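Local coordinates for cell surface protein (PDB 4GT6) that is of unknown function but, as a leucine-rich repeat protein of the bacterial cell surface, probably binds other proteins outside the cell, at residues 103-108 against 120-125; 144-149 against 168-173; 180-185 against 202-207; 241-246 against 264-269. All coordinates share one frame; numbering follows the deposited sequence. Where two conformers were deposited one is given.

Contact 1: residues 103-108 against 120-125; sequences KKIGRQ and PILDSV. With EDO (1,2-ethanediol), chain M.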
loop_
_atom_site.group_PDB
_atom_site.type_symbol
_atom_site.label_atom_id
_atom_site.label_comp_id
_atom_site.label_asym_id
_atom_site.label_seq_id
_atom_site.Cartn_x
_atom_site.Cartn_y
_atom_site.Cartn_z
ATOM N N LYS A 103 16.998 -6.308 15.565
ATOM C CA LYS A 103 15.724 -6.160 16.272
ATOM C C LYS A 103 14.894 -5.032 15.708
ATOM O O LYS A 103 13.676 -5.061 15.825
ATOM C CB LYS A 103 15.976 -5.881 17.762
ATOM C CG LYS A 103 16.680 -7.022 18.516
ATOM C CD LYS A 103 16.069 -8.400 18.272
ATOM C CE LYS A 103 14.869 -8.694 19.127
ATOM N NZ LYS A 103 14.398 -10.104 18.950
ATOM N N LYS A 104 15.552 -3.996 15.168
ATOM C CA LYS A 104 14.845 -2.797 14.711
ATOM C C LYS A 104 15.322 -2.385 13.332
ATOM O O LYS A 104 16.529 -2.366 13.102
ATOM C CB LYS A 104 15.090 -1.664 15.715
ATOM C CG LYS A 104 14.410 -0.337 15.353
ATOM C CD LYS A 104 14.495 0.667 16.509
ATOM C CE LYS A 104 13.785 1.951 16.149
ATOM N NZ LYS A 104 13.788 2.935 17.269
ATOM N N ILE A 105 14.382 -2.078 12.421
ATOM C CA ILE A 105 14.699 -1.602 11.069
ATOM C C ILE A 105 13.995 -0.249 10.913
ATOM O O ILE A 105 12.778 -0.160 11.138
ATOM C CB ILE A 105 14.316 -2.638 9.960
ATOM C CG1 ILE A 105 15.148 -3.946 10.105
ATOM C CG2 ILE A 105 14.519 -2.031 8.531
ATOM C CD1 ILE A 105 14.672 -5.088 9.207
ATOM N N GLY A 106 14.768 0.794 10.582
ATOM C CA GLY A 106 14.280 2.167 10.487
ATOM C C GLY A 106 13.424 2.455 9.268
ATOM O O GLY A 106 13.336 1.638 8.345
ATOM N N ARG A 107 12.840 3.678 9.224
ATOM C CA ARG A 107 11.980 4.078 8.101
ATOM C C ARG A 107 12.754 4.031 6.807
ATOM O O ARG A 107 13.917 4.434 6.807
ATOM C CB ARG A 107 11.509 5.550 8.306
ATOM C CG ARG A 107 10.677 5.781 9.550
ATOM C CD ARG A 107 10.083 7.172 9.580
ATOM N NE ARG A 107 11.096 8.217 9.610
ATOM C CZ ARG A 107 10.815 9.515 9.559
ATOM N NH1 ARG A 107 9.557 9.927 9.445
ATOM N NH2 ARG A 107 11.789 10.408 9.610
ATOM N N GLN A 108 12.128 3.583 5.701
ATOM C CA GLN A 108 12.713 3.614 4.357
ATOM C C GLN A 108 14.103 2.942 4.294
ATOM O O GLN A 108 14.900 3.272 3.400
ATOM C CB GLN A 108 12.821 5.092 3.917
ATOM C CG GLN A 108 11.457 5.800 3.813
ATOM C CD GLN A 108 11.544 7.170 3.161
ATOM O OE1 GLN A 108 12.632 7.714 2.903
ATOM N NE2 GLN A 108 10.390 7.759 2.867
ATOM N N PRO A 120 17.559 -12.136 5.116
ATOM C CA PRO A 120 17.464 -12.856 6.420
ATOM C C PRO A 120 17.438 -11.965 7.668
ATOM O O PRO A 120 17.141 -12.448 8.750
ATOM C CB PRO A 120 18.735 -13.703 6.449
ATOM C CG PRO A 120 19.708 -12.975 5.518
ATOM C CD PRO A 120 18.798 -12.508 4.402
ATOM N N ILE A 121 17.745 -10.689 7.539
ATOM C CA ILE A 121 17.741 -9.724 8.642
ATOM C C ILE A 121 16.330 -9.598 9.304
ATOM O O ILE A 121 16.216 -9.039 10.392
ATOM C CB ILE A 121 18.255 -8.343 8.160
ATOM C CG1 ILE A 121 17.434 -7.832 6.979
ATOM C CG2 ILE A 121 19.749 -8.418 7.810
ATOM C CD1 ILE A 121 17.369 -6.394 6.870
ATOM N N LEU A 122 15.275 -10.124 8.656
ATOM C CA LEU A 122 13.894 -10.052 9.153
ATOM C C LEU A 122 13.549 -11.134 10.190
ATOM O O LEU A 122 12.560 -11.007 10.912
ATOM C CB LEU A 122 12.975 -10.196 7.938
ATOM C CG LEU A 122 11.883 -9.169 7.760
ATOM C CD1 LEU A 122 12.432 -7.749 7.740
ATOM C CD2 LEU A 122 11.123 -9.439 6.519
ATOM N N ASP A 123 14.354 -12.189 10.272
ATOM C CA ASP A 123 14.088 -13.367 11.097
ATOM C C ASP A 123 13.844 -13.118 12.610
ATOM O O ASP A 123 13.069 -13.866 13.198
ATOM C CB ASP A 123 15.209 -14.410 10.902
ATOM C CG ASP A 123 15.352 -14.916 9.460
ATOM O OD1 ASP A 123 14.396 -14.742 8.662
ATOM O OD2 ASP A 123 16.429 -15.447 9.123
ATOM N N SER A 124 14.478 -12.113 13.250
ATOM C CA SER A 124 14.254 -11.896 14.693
ATOM C C SER A 124 13.898 -10.420 15.029
ATOM O O SER A 124 14.050 -9.986 16.171
ATOM C CB SER A 124 15.472 -12.348 15.496
ATOM O OG SER A 124 16.606 -11.568 15.158
ATOM N N VAL A 125 13.375 -9.702 14.049
ATOM C CA VAL A 125 12.998 -8.299 14.175
ATOM C C VAL A 125 11.743 -8.148 15.068
ATOM O O VAL A 125 10.880 -9.033 15.078
ATOM C CB VAL A 125 12.809 -7.684 12.759
ATOM C CG1 VAL A 125 11.485 -8.098 12.104
ATOM C CG2 VAL A 125 12.973 -6.175 12.780
HETATM C C1 EDO M . 20.871 -15.396 8.719
HETATM O O1 EDO M . 21.926 -16.299 8.414
HETATM C C2 EDO M . 19.735 -16.049 9.544
HETATM O O2 EDO M . 18.895 -15.056 10.150
#

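Contact 2: residues 144-149 against 168-173; sequences IPEGVT and PDSVTA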
loop_
_atom_site.group_PDB
_atom_site.type_symbol
_atom_site.label_atom_id
_atom_site.label_comp_id
_atom_site.label_asym_id
_atom_site.label_seq_id
_atom_site.Cartn_x
_atom_site.Cartn_y
_atom_site.Cartn_z
ATOM N N ILE A 144 6.782 -12.235 8.559
ATOM C CA ILE A 144 6.955 -11.273 9.647
ATOM C C ILE A 144 6.940 -12.086 10.942
ATOM O O ILE A 144 5.976 -12.818 11.180
ATOM C CB ILE A 144 5.893 -10.135 9.593
ATOM C CG1 ILE A 144 5.989 -9.310 8.275
ATOM C CG2 ILE A 144 5.966 -9.228 10.824
ATOM C CD1 ILE A 144 7.386 -8.540 7.992
ATOM N N PRO A 145 8.016 -12.040 11.763
ATOM C CA PRO A 145 8.049 -12.880 12.973
ATOM C C PRO A 145 7.178 -12.410 14.121
ATOM O O PRO A 145 6.855 -11.223 14.215
ATOM C CB PRO A 145 9.519 -12.810 13.411
ATOM C CG PRO A 145 9.968 -11.482 12.959
ATOM C CD PRO A 145 9.270 -11.256 11.633
ATOM N N GLU A 146 6.832 -13.374 15.014
ATOM C CA GLU A 146 6.063 -13.089 16.223
ATOM C C GLU A 146 6.848 -12.059 17.047
ATOM O O GLU A 146 8.065 -12.157 17.158
ATOM C CB GLU A 146 5.766 -14.389 17.014
ATOM C CG GLU A 146 4.792 -15.346 16.317
ATOM C CD GLU A 146 3.323 -14.949 16.249
ATOM O OE1 GLU A 146 2.948 -13.933 16.878
ATOM O OE2 GLU A 146 2.550 -15.632 15.534
ATOM N N GLY A 147 6.159 -11.043 17.549
ATOM C CA GLY A 147 6.826 -9.977 18.292
ATOM C C GLY A 147 6.669 -8.641 17.591
ATOM O O GLY A 147 6.698 -7.593 18.243
ATOM N N VAL A 148 6.460 -8.662 16.256
ATOM C CA VAL A 148 6.154 -7.446 15.501
ATOM C C VAL A 148 4.671 -7.110 15.783
ATOM O O VAL A 148 3.820 -7.981 15.608
ATOM C CB VAL A 148 6.450 -7.588 13.996
ATOM C CG1 VAL A 148 5.941 -6.353 13.241
ATOM C CG2 VAL A 148 7.961 -7.771 13.747
ATOM N N THR A 149 4.370 -5.885 16.244
ATOM C CA THR A 149 2.979 -5.561 16.646
ATOM C C THR A 149 2.209 -4.745 15.615
ATOM O O THR A 149 1.003 -4.539 15.782
ATOM C CB THR A 149 2.955 -4.888 18.029
ATOM O OG1 THR A 149 3.792 -3.721 17.992
ATOM C CG2 THR A 149 3.429 -5.847 19.140
ATOM N N PRO A 168 2.211 -12.430 11.816
ATOM C CA PRO A 168 2.113 -13.157 13.089
ATOM C C PRO A 168 0.887 -12.772 13.903
ATOM O O PRO A 168 0.287 -11.725 13.667
ATOM C CB PRO A 168 3.383 -12.702 13.815
ATOM C CG PRO A 168 3.589 -11.313 13.364
ATOM C CD PRO A 168 3.140 -11.285 11.922
ATOM N N ASP A 169 0.573 -13.583 14.926
ATOM C CA ASP A 169 -0.544 -13.333 15.836
ATOM C C ASP A 169 -0.387 -12.001 16.594
ATOM O O ASP A 169 -1.382 -11.387 16.968
ATOM C CB ASP A 169 -0.645 -14.502 16.833
ATOM C CG ASP A 169 -0.984 -15.862 16.216
ATOM O OD1 ASP A 169 -1.436 -15.897 15.044
ATOM O OD2 ASP A 169 -0.836 -16.886 16.921
ATOM N N SER A 170 0.868 -11.515 16.769
ATOM C CA SER A 170 1.127 -10.288 17.522
ATOM C C SER A 170 0.725 -8.999 16.770
ATOM O O SER A 170 0.652 -7.944 17.399
ATOM C CB SER A 170 2.604 -10.225 17.928
ATOM O OG SER A 170 3.467 -10.382 16.812
ATOM N N VAL A 171 0.451 -9.068 15.443
ATOM C CA VAL A 171 0.128 -7.856 14.682
ATOM C C VAL A 171 -1.279 -7.343 15.069
ATOM O O VAL A 171 -2.260 -8.095 14.999
ATOM C CB VAL A 171 0.301 -8.071 13.147
ATOM C CG1 VAL A 171 -0.440 -6.997 12.336
ATOM C CG2 VAL A 171 1.781 -8.055 12.778
ATOM N N THR A 172 -1.353 -6.069 15.487
ATOM C CA THR A 172 -2.637 -5.452 15.854
ATOM C C THR A 172 -3.082 -4.413 14.826
ATOM O O THR A 172 -4.223 -3.936 14.900
ATOM C CB THR A 172 -2.590 -4.804 17.251
ATOM O OG1 THR A 172 -1.821 -3.598 17.188
ATOM C CG2 THR A 172 -2.060 -5.748 18.322
ATOM N N ALA A 173 -2.175 -4.008 13.922
ATOM C CA ALA A 173 -2.508 -2.993 12.926
ATOM C C ALA A 173 -1.774 -3.214 11.643
ATOM O O ALA A 173 -0.605 -3.594 11.652
ATOM C CB ALA A 173 -2.207 -1.583 13.455
HETATM O O HOH W 1 0.413 -1.999 17.654
#

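Contact 3: residues 180-185 against 202-207; sequences TGTALT and SECFAL. With EDO (1,2-ethanediol), chain H; EDO (1,2-ethanediol), chain G.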
loop_
_atom_site.group_PDB
_atom_site.type_symbol
_atom_site.label_atom_id
_atom_site.label_comp_id
_atom_site.label_asym_id
_atom_site.label_seq_id
_atom_site.Cartn_x
_atom_site.Cartn_y
_atom_site.Cartn_z
ATOM N N THR A 180 -0.045 -1.985 -0.786
ATOM C CA THR A 180 -0.495 -1.421 -2.073
ATOM C C THR A 180 0.344 -1.955 -3.240
ATOM O O THR A 180 1.575 -1.955 -3.163
ATOM C CB THR A 180 -0.389 0.123 -2.058
ATOM O OG1 THR A 180 -1.257 0.651 -1.080
ATOM C CG2 THR A 180 -0.730 0.757 -3.402
ATOM N N GLY A 181 -0.320 -2.408 -4.302
ATOM C CA GLY A 181 0.369 -2.797 -5.528
ATOM C C GLY A 181 1.192 -4.065 -5.493
ATOM O O GLY A 181 1.958 -4.311 -6.428
ATOM N N THR A 182 1.012 -4.898 -4.461
ATOM C CA THR A 182 1.745 -6.158 -4.339
ATOM C C THR A 182 1.084 -7.260 -5.182
ATOM O O THR A 182 -0.040 -7.100 -5.660
ATOM C CB THR A 182 1.881 -6.579 -2.865
ATOM O OG1 THR A 182 0.577 -6.765 -2.312
ATOM C CG2 THR A 182 2.691 -5.576 -2.044
ATOM N N ALA A 183 1.778 -8.388 -5.330
ATOM C CA ALA A 183 1.293 -9.525 -6.120
ATOM C C ALA A 183 0.598 -10.567 -5.239
ATOM O O ALA A 183 0.505 -11.728 -5.658
ATOM C CB ALA A 183 2.468 -10.171 -6.860
ATOM N N LEU A 184 0.105 -10.174 -4.026
ATOM C CA LEU A 184 -0.526 -11.130 -3.097
ATOM C C LEU A 184 -1.645 -11.926 -3.769
ATOM O O LEU A 184 -2.532 -11.319 -4.372
ATOM C CB LEU A 184 -1.122 -10.378 -1.885
ATOM C CG LEU A 184 -0.121 -9.733 -0.926
ATOM C CD1 LEU A 184 -0.875 -8.929 0.138
ATOM C CD2 LEU A 184 0.792 -10.810 -0.270
ATOM N N THR A 185 -1.593 -13.263 -3.690
ATOM C CA THR A 185 -2.649 -14.116 -4.273
ATOM C C THR A 185 -3.681 -14.443 -3.182
ATOM O O THR A 185 -4.816 -14.829 -3.468
ATOM C CB THR A 185 -2.023 -15.381 -4.898
ATOM O OG1 THR A 185 -1.137 -15.979 -3.940
ATOM C CG2 THR A 185 -1.219 -15.057 -6.142
ATOM N N SER A 202 -4.954 -1.743 -1.609
ATOM C CA SER A 202 -5.298 -1.168 -2.915
ATOM C C SER A 202 -4.326 -1.705 -3.987
ATOM O O SER A 202 -3.212 -2.146 -3.659
ATOM C CB SER A 202 -5.263 0.355 -2.870
ATOM O OG SER A 202 -3.929 0.811 -2.660
ATOM N N GLU A 203 -4.801 -1.795 -5.248
ATOM C CA GLU A 203 -3.989 -2.278 -6.378
ATOM C C GLU A 203 -3.389 -3.699 -6.147
ATOM O O GLU A 203 -2.292 -3.983 -6.603
ATOM C CB GLU A 203 -2.861 -1.262 -6.706
ATOM C CG GLU A 203 -3.383 0.099 -7.139
ATOM C CD GLU A 203 -2.240 1.056 -7.428
ATOM O OE1 GLU A 203 -1.541 0.847 -8.440
ATOM O OE2 GLU A 203 -1.985 1.952 -6.599
ATOM N N CYS A 204 -4.104 -4.585 -5.444
ATOM C CA CYS A 204 -3.634 -5.959 -5.280
ATOM C C CYS A 204 -4.275 -6.773 -6.405
ATOM O O CYS A 204 -5.274 -7.472 -6.220
ATOM C CB CYS A 204 -3.959 -6.497 -3.895
ATOM S SG CYS A 204 -2.887 -5.813 -2.598
ATOM N N PHE A 205 -3.679 -6.649 -7.593
ATOM C CA PHE A 205 -4.225 -7.191 -8.850
ATOM C C PHE A 205 -4.377 -8.712 -8.919
ATOM O O PHE A 205 -5.187 -9.183 -9.716
ATOM C CB PHE A 205 -3.371 -6.745 -10.053
ATOM C CG PHE A 205 -3.129 -5.257 -10.215
ATOM C CD1 PHE A 205 -4.045 -4.321 -9.727
ATOM C CD2 PHE A 205 -2.017 -4.789 -10.914
ATOM C CE1 PHE A 205 -3.819 -2.949 -9.882
ATOM C CE2 PHE A 205 -1.786 -3.411 -11.057
ATOM C CZ PHE A 205 -2.686 -2.504 -10.543
ATOM N N ALA A 206 -3.584 -9.469 -8.151
ATOM C CA ALA A 206 -3.580 -10.946 -8.200
ATOM C C ALA A 206 -4.370 -11.605 -7.060
ATOM O O ALA A 206 -4.369 -12.831 -6.959
ATOM C CB ALA A 206 -2.134 -11.449 -8.149
ATOM N N LEU A 207 -5.016 -10.815 -6.199
ATOM C CA LEU A 207 -5.683 -11.356 -5.022
ATOM C C LEU A 207 -6.926 -12.199 -5.352
ATOM O O LEU A 207 -7.832 -11.713 -6.032
ATOM C CB LEU A 207 -6.064 -10.202 -4.089
ATOM C CG LEU A 207 -6.590 -10.601 -2.729
ATOM C CD1 LEU A 207 -5.515 -11.333 -1.912
ATOM C CD2 LEU A 207 -7.075 -9.369 -1.989
HETATM C C1 EDO H . 0.676 -8.155 -9.393
HETATM O O1 EDO H . -0.291 -8.447 -10.362
HETATM C C2 EDO H . 0.587 -6.676 -8.966
HETATM O O2 EDO H . -0.698 -6.350 -8.409
HETATM C C1 EDO G . -3.881 4.905 -5.144
HETATM O O1 EDO G . -3.592 5.489 -3.883
HETATM C C2 EDO G . -4.348 3.447 -4.911
HETATM O O2 EDO G . -3.281 2.678 -4.413
#

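Contact 4: residues 241-246 against 264-269; sequences QREDPA and CAYLAS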
loop_
_atom_site.group_PDB
_atom_site.type_symbol
_atom_site.label_atom_id
_atom_site.label_comp_id
_atom_site.label_asym_id
_atom_site.label_seq_id
_atom_site.Cartn_x
_atom_site.Cartn_y
_atom_site.Cartn_z
ATOM N N GLN A 241 -9.142 -11.020 -8.450
ATOM C CA GLN A 241 -9.161 -12.220 -9.283
ATOM C C GLN A 241 -10.375 -13.119 -9.012
ATOM O O GLN A 241 -10.493 -14.182 -9.634
ATOM C CB GLN A 241 -7.836 -12.999 -9.139
ATOM C CG GLN A 241 -6.655 -12.246 -9.760
ATOM C CD GLN A 241 -6.797 -12.077 -11.257
ATOM O OE1 GLN A 241 -7.213 -12.984 -11.974
ATOM N NE2 GLN A 241 -6.451 -10.922 -11.764
ATOM N N ARG A 242 -11.324 -12.670 -8.171
ATOM C CA ARG A 242 -12.558 -13.443 -7.925
ATOM C C ARG A 242 -13.338 -13.554 -9.243
ATOM O O ARG A 242 -13.629 -12.541 -9.889
ATOM C CB ARG A 242 -13.378 -12.779 -6.825
ATOM C CG ARG A 242 -14.604 -13.560 -6.468
ATOM C CD ARG A 242 -15.104 -13.091 -5.140
ATOM N NE ARG A 242 -16.414 -13.681 -4.867
ATOM C CZ ARG A 242 -17.012 -13.586 -3.692
ATOM N NH1 ARG A 242 -16.438 -12.917 -2.703
ATOM N NH2 ARG A 242 -18.183 -14.171 -3.490
ATOM N N GLU A 243 -13.670 -14.782 -9.649
ATOM C CA GLU A 243 -14.257 -15.016 -10.976
ATOM C C GLU A 243 -15.776 -14.820 -11.121
ATOM O O GLU A 243 -16.275 -14.858 -12.249
ATOM C CB GLU A 243 -13.878 -16.419 -11.464
ATOM C CG GLU A 243 -12.371 -16.531 -11.675
ATOM C CD GLU A 243 -11.853 -17.814 -12.295
ATOM O OE1 GLU A 243 -12.637 -18.514 -12.975
ATOM O OE2 GLU A 243 -10.634 -18.071 -12.173
ATOM N N ASP A 244 -16.515 -14.600 -10.028
ATOM C CA ASP A 244 -17.976 -14.440 -10.136
ATOM C C ASP A 244 -18.368 -13.246 -11.005
ATOM O O ASP A 244 -17.897 -12.141 -10.764
ATOM C CB ASP A 244 -18.606 -14.287 -8.744
ATOM C CG ASP A 244 -18.262 -15.458 -7.851
ATOM O OD1 ASP A 244 -18.859 -16.540 -8.039
ATOM O OD2 ASP A 244 -17.293 -15.348 -7.094
ATOM N N PRO A 245 -19.246 -13.443 -12.006
ATOM C CA PRO A 245 -19.652 -12.308 -12.850
ATOM C C PRO A 245 -20.470 -11.273 -12.084
ATOM O O PRO A 245 -20.497 -10.135 -12.506
ATOM C CB PRO A 245 -20.511 -12.959 -13.950
ATOM C CG PRO A 245 -20.194 -14.399 -13.893
ATOM C CD PRO A 245 -19.865 -14.701 -12.473
ATOM N N ALA A 246 -21.158 -11.667 -10.993
ATOM C CA ALA A 246 -21.998 -10.730 -10.246
ATOM C C ALA A 246 -21.683 -10.742 -8.757
ATOM O O ALA A 246 -21.308 -11.781 -8.195
ATOM C CB ALA A 246 -23.469 -11.067 -10.448
ATOM N N CYS A 264 -10.844 -5.286 -10.738
ATOM C CA CYS A 264 -11.518 -6.596 -10.795
ATOM C C CYS A 264 -11.510 -7.091 -12.235
ATOM O O CYS A 264 -12.083 -6.441 -13.108
ATOM C CB CYS A 264 -12.935 -6.511 -10.251
ATOM S SG CYS A 264 -13.002 -6.197 -8.481
ATOM N N ALA A 265 -10.841 -8.203 -12.487
ATOM C CA ALA A 265 -10.698 -8.745 -13.839
ATOM C C ALA A 265 -11.999 -9.380 -14.391
ATOM O O ALA A 265 -12.168 -9.430 -15.610
ATOM C CB ALA A 265 -9.584 -9.788 -13.853
ATOM N N TYR A 266 -12.889 -9.876 -13.510
ATOM C CA TYR A 266 -14.061 -10.654 -13.940
ATOM C C TYR A 266 -15.407 -10.057 -13.579
ATOM O O TYR A 266 -16.410 -10.428 -14.205
ATOM C CB TYR A 266 -13.993 -12.072 -13.337
ATOM C CG TYR A 266 -12.733 -12.830 -13.711
ATOM C CD1 TYR A 266 -12.651 -13.538 -14.907
ATOM C CD2 TYR A 266 -11.628 -12.849 -12.862
ATOM C CE1 TYR A 266 -11.486 -14.218 -15.269
ATOM C CE2 TYR A 266 -10.457 -13.536 -13.209
ATOM C CZ TYR A 266 -10.395 -14.220 -14.413
ATOM O OH TYR A 266 -9.261 -14.913 -14.761
ATOM N N LEU A 267 -15.466 -9.225 -12.534
ATOM C CA LEU A 267 -16.734 -8.661 -12.054
ATOM C C LEU A 267 -17.457 -7.887 -13.157
ATOM O O LEU A 267 -16.914 -6.909 -13.682
ATOM C CB LEU A 267 -16.475 -7.764 -10.834
ATOM C CG LEU A 267 -17.731 -7.238 -10.097
ATOM C CD1 LEU A 267 -18.551 -8.385 -9.478
ATOM C CD2 LEU A 267 -17.348 -6.262 -9.023
ATOM N N ALA A 268 -18.676 -8.345 -13.521
ATOM C CA ALA A 268 -19.461 -7.740 -14.612
ATOM C C ALA A 268 -20.680 -6.958 -14.106
ATOM O O ALA A 268 -21.163 -6.058 -14.796
ATOM C CB ALA A 268 -19.922 -8.825 -15.591
ATOM N N SER A 269 -21.175 -7.300 -12.910
ATOM C CA SER A 269 -22.372 -6.670 -12.372
ATOM C C SER A 269 -22.229 -6.459 -10.879
ATOM O O SER A 269 -21.857 -7.387 -10.184
ATOM C CB SER A 269 -23.580 -7.566 -12.653
ATOM O OG SER A 269 -24.769 -7.026 -12.100
HETATM O O HOH W 2 -7.230 -15.462 -12.530
HETATM O O HOH W 3 -12.941 -9.932 -10.539
#

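Contact 1: residues 103-108 against 120-125
Lys103 NZ donates to the carbonyl oxygen of Ser124 at 2.8 Å, the one hydrogen bond that spans residues 103-108 and 120-125. The ammonium nitrogen lies in the carbonyl plane and meets the oxygen from in front, with a C=O...NZ angle of 157°. The CB of this lysine points away from the other segment; two bends in its chain, at chi2 (-48°) and chi3 (-83°), fold the arm back. CE therefore comes to 3.3 Å from Ser124 O as well, and the carbonyl is covered by methylene as well as by charge. The serine hydroxyl has its own partner, Ser100 O.

Behind this polar link the side-chain contacts are aliphatic. Ile105, whose CB points toward residues 120-125, presents its terminal methyl: CD1 lies 3.8 Å from Ile121 CD1 and equally 3.8 Å from Leu122 CD1, each pair of side chains crossing at about a right angle. Val125 CG2 adds a contact of 4.1 Å to Ile105 CD1, though Val125 was modelled in two conformers. Ile121 also packs on Phe110 and Val92, and Leu122 on Ile128, which joins the cluster to the core. On the outer side, an ethanediol probably taken from the crystallisation liquor donates to Asp123 OD2 at 2.7 Å.

Strand 104-105 runs parallel between strands 77-78 and 127-128, while a type I turn from Leu122 to Val125 leads toward the last of these. Short parallel strands joined by turns, with aliphatic residues facing inward, are the hallmark of a leucine-rich repeat solenoid, here of the BspA type.

Contact 2: residues 144-149 against 168-173
Ser170 and the backbone of Gly147 and Val148 form the polar centre of this contact between two turns. Ser170 OG accepts from Gly147 N at 2.9 Å and donates to Val148 O at 2.7 Å, its position between the backbone N and the carbonyl carbon (chi1 54°) directing it into the other turn. In the conformer given, one of two, the Glu146 carboxylate grips the same type I turn, 168-171: OE2 takes Asp169 N at 2.9 Å and OE1 takes Ser170 N at 3.2 Å, both on their syn sides. Thr172 N gives a nearly straight bond (N-H...O 176°) to Thr149 O at 2.8 Å, coming from above the carbonyl plane, and a water joins that oxygen to Thr172 OG1. With the hydroxyl of Ser170 removed, as in an alanine, Gly147 N and Val148 O would probably lose the atom they share and the turns could shift.

Apolar contact gathers on Pro168. Its CD meets Ile144 CG2 at 3.7 Å in the conformer given, while its CB lies alongside the end of Glu146.

Charge works the other way: Glu146 OE2 stands 3.9 Å from Asp169 OD2, a repulsion the two backbone N-H groups are likely to offset. Residues 145-148 form a type II turn that needs glycine at Gly147. The chemistry implies that adjacent coils are joined mainly by hydrogen bonds to backbone groups.

Contact 3: residues 180-185 against 202-207
Phe205, whose backbone N lies 4.1 Å from Thr182 O across the contact, bears the one aromatic ring of residues 180-185 and 202-207. Over one face of it sits the carbonyl oxygen of Glu203, 3.6 Å above the plane and offset toward the rim; an ethanediol approaches the ring obliquely. The O2 of this molecule, probably from the crystallisation liquor, links the segments, donating to Thr182 O at 2.9 Å and accepting from Phe205 N.

The direct bond across the contact is backbone to backbone: Gly181 N donates to Ser202 O at 3.0 Å with an N-H...O angle of 159°. Two CA-H...O contacts lie beside it, the shorter from Gly181 CA to Glu203 O at 3.1 Å, and a third, Thr185 CA to Ala206 O, closes the far end. The positive phi of Gly181 (71°) suits a glycine. Glu203 CB points toward Gly181, and its carboxylate OE2 accepts from a second ethanediol at 2.6 Å and has a weak bond to Tyr158 OH. Truncation of Glu203 to an alanine would probably leave that tyrosine hydroxyl without its weak acceptor and uncover Thr180 CG2.

Buried hydroxyls are settled nearby: Thr180 OG1 bonds to Asn199 O, and Thr182 OG1 to Phe179 O while lying 3.6 Å from Cys204 SG. Leu207, with CG set anti to the backbone N (chi1 -172°), sends CD1 back toward Leu184 and Thr185.

Two successive solenoid coils therefore meet here chiefly through main-chain atoms and small side chains, consistent with close backbone approach contributing to their spacing.

Contact 4: residues 241-246 against 264-269
Glu243 and Tyr266 set their CG atoms alike, each opposite its own carbonyl carbon (chi1 -65° and -58°), torsions that put Glu243 CG over the tyrosine ring with the two side chains side by side. They belong to adjacent coils of the leucine-rich repeat solenoid, which run parallel here and reach a beta bridge at Ala246 and Ser269. The methylene of the glutamate supplies the contact: Glu243 CG stands 3.9 Å from the centroid of the Tyr266 ring, over its face, in a CH-pi interaction.

At the edge of the same ring, near its plane, comes Gln241 OE1, 3.5 Å from Tyr266 CE2. The amide is turned almost perpendicular to the ring, at 84°, and a water connects OE1 with the tyrosine hydroxyl. Gln241 NE2 is held by Phe205 O, so the amide has a partner at each end. Tyr266 CB meanwhile rests 3.5 Å from Arg242 O. The tyrosine thus fills the space beside three consecutive residues of the other coil while remaining largely at the surface.

The CB of Arg242 points away from residues 264-269. Arg242 NE donates to Asp244 OD2 at 2.9 Å in a salt bridge within residues 241-246, with the carboxylate oxygen close to the guanidinium plane, and NH1 bonds to Asp221 O.

Farther along, backbone takes over. Ala246 CA makes a CA-H...O contact with Ser269 O, and Leu267 CD1 touches the carbonyl carbon of Ala246. Just before the bridge, Pro245 O accepts two donors at once, Ala268 N at 2.7 Å and Ser269 N at 2.9 Å, the latter nearly along the C=O axis.

All four contacts join neighbouring parts of one repetitive solenoid, in series along the chain, yet their chemistry follows their place in it. Contacts 1 to 3 are partly buried, with contact 3 nearest the centre of the chain and reliant on main-chain approach; contact 4 is a surface contact centred on an aromatic ring. Contact 1 combines a lysine-carbonyl bond with aliphatic methyls, whereas contact 2 is dominated by hydrogen bonds between turns. These two touch through Pro145 and Val148, which pack against Leu122, Asp123 and Val125. Contacts 3 and 4 touch through Gln241, probably hydrogen-bonded to Phe205 and Leu207. Contacts 1 and 4 lie far apart, their centres about 38 Å from each other.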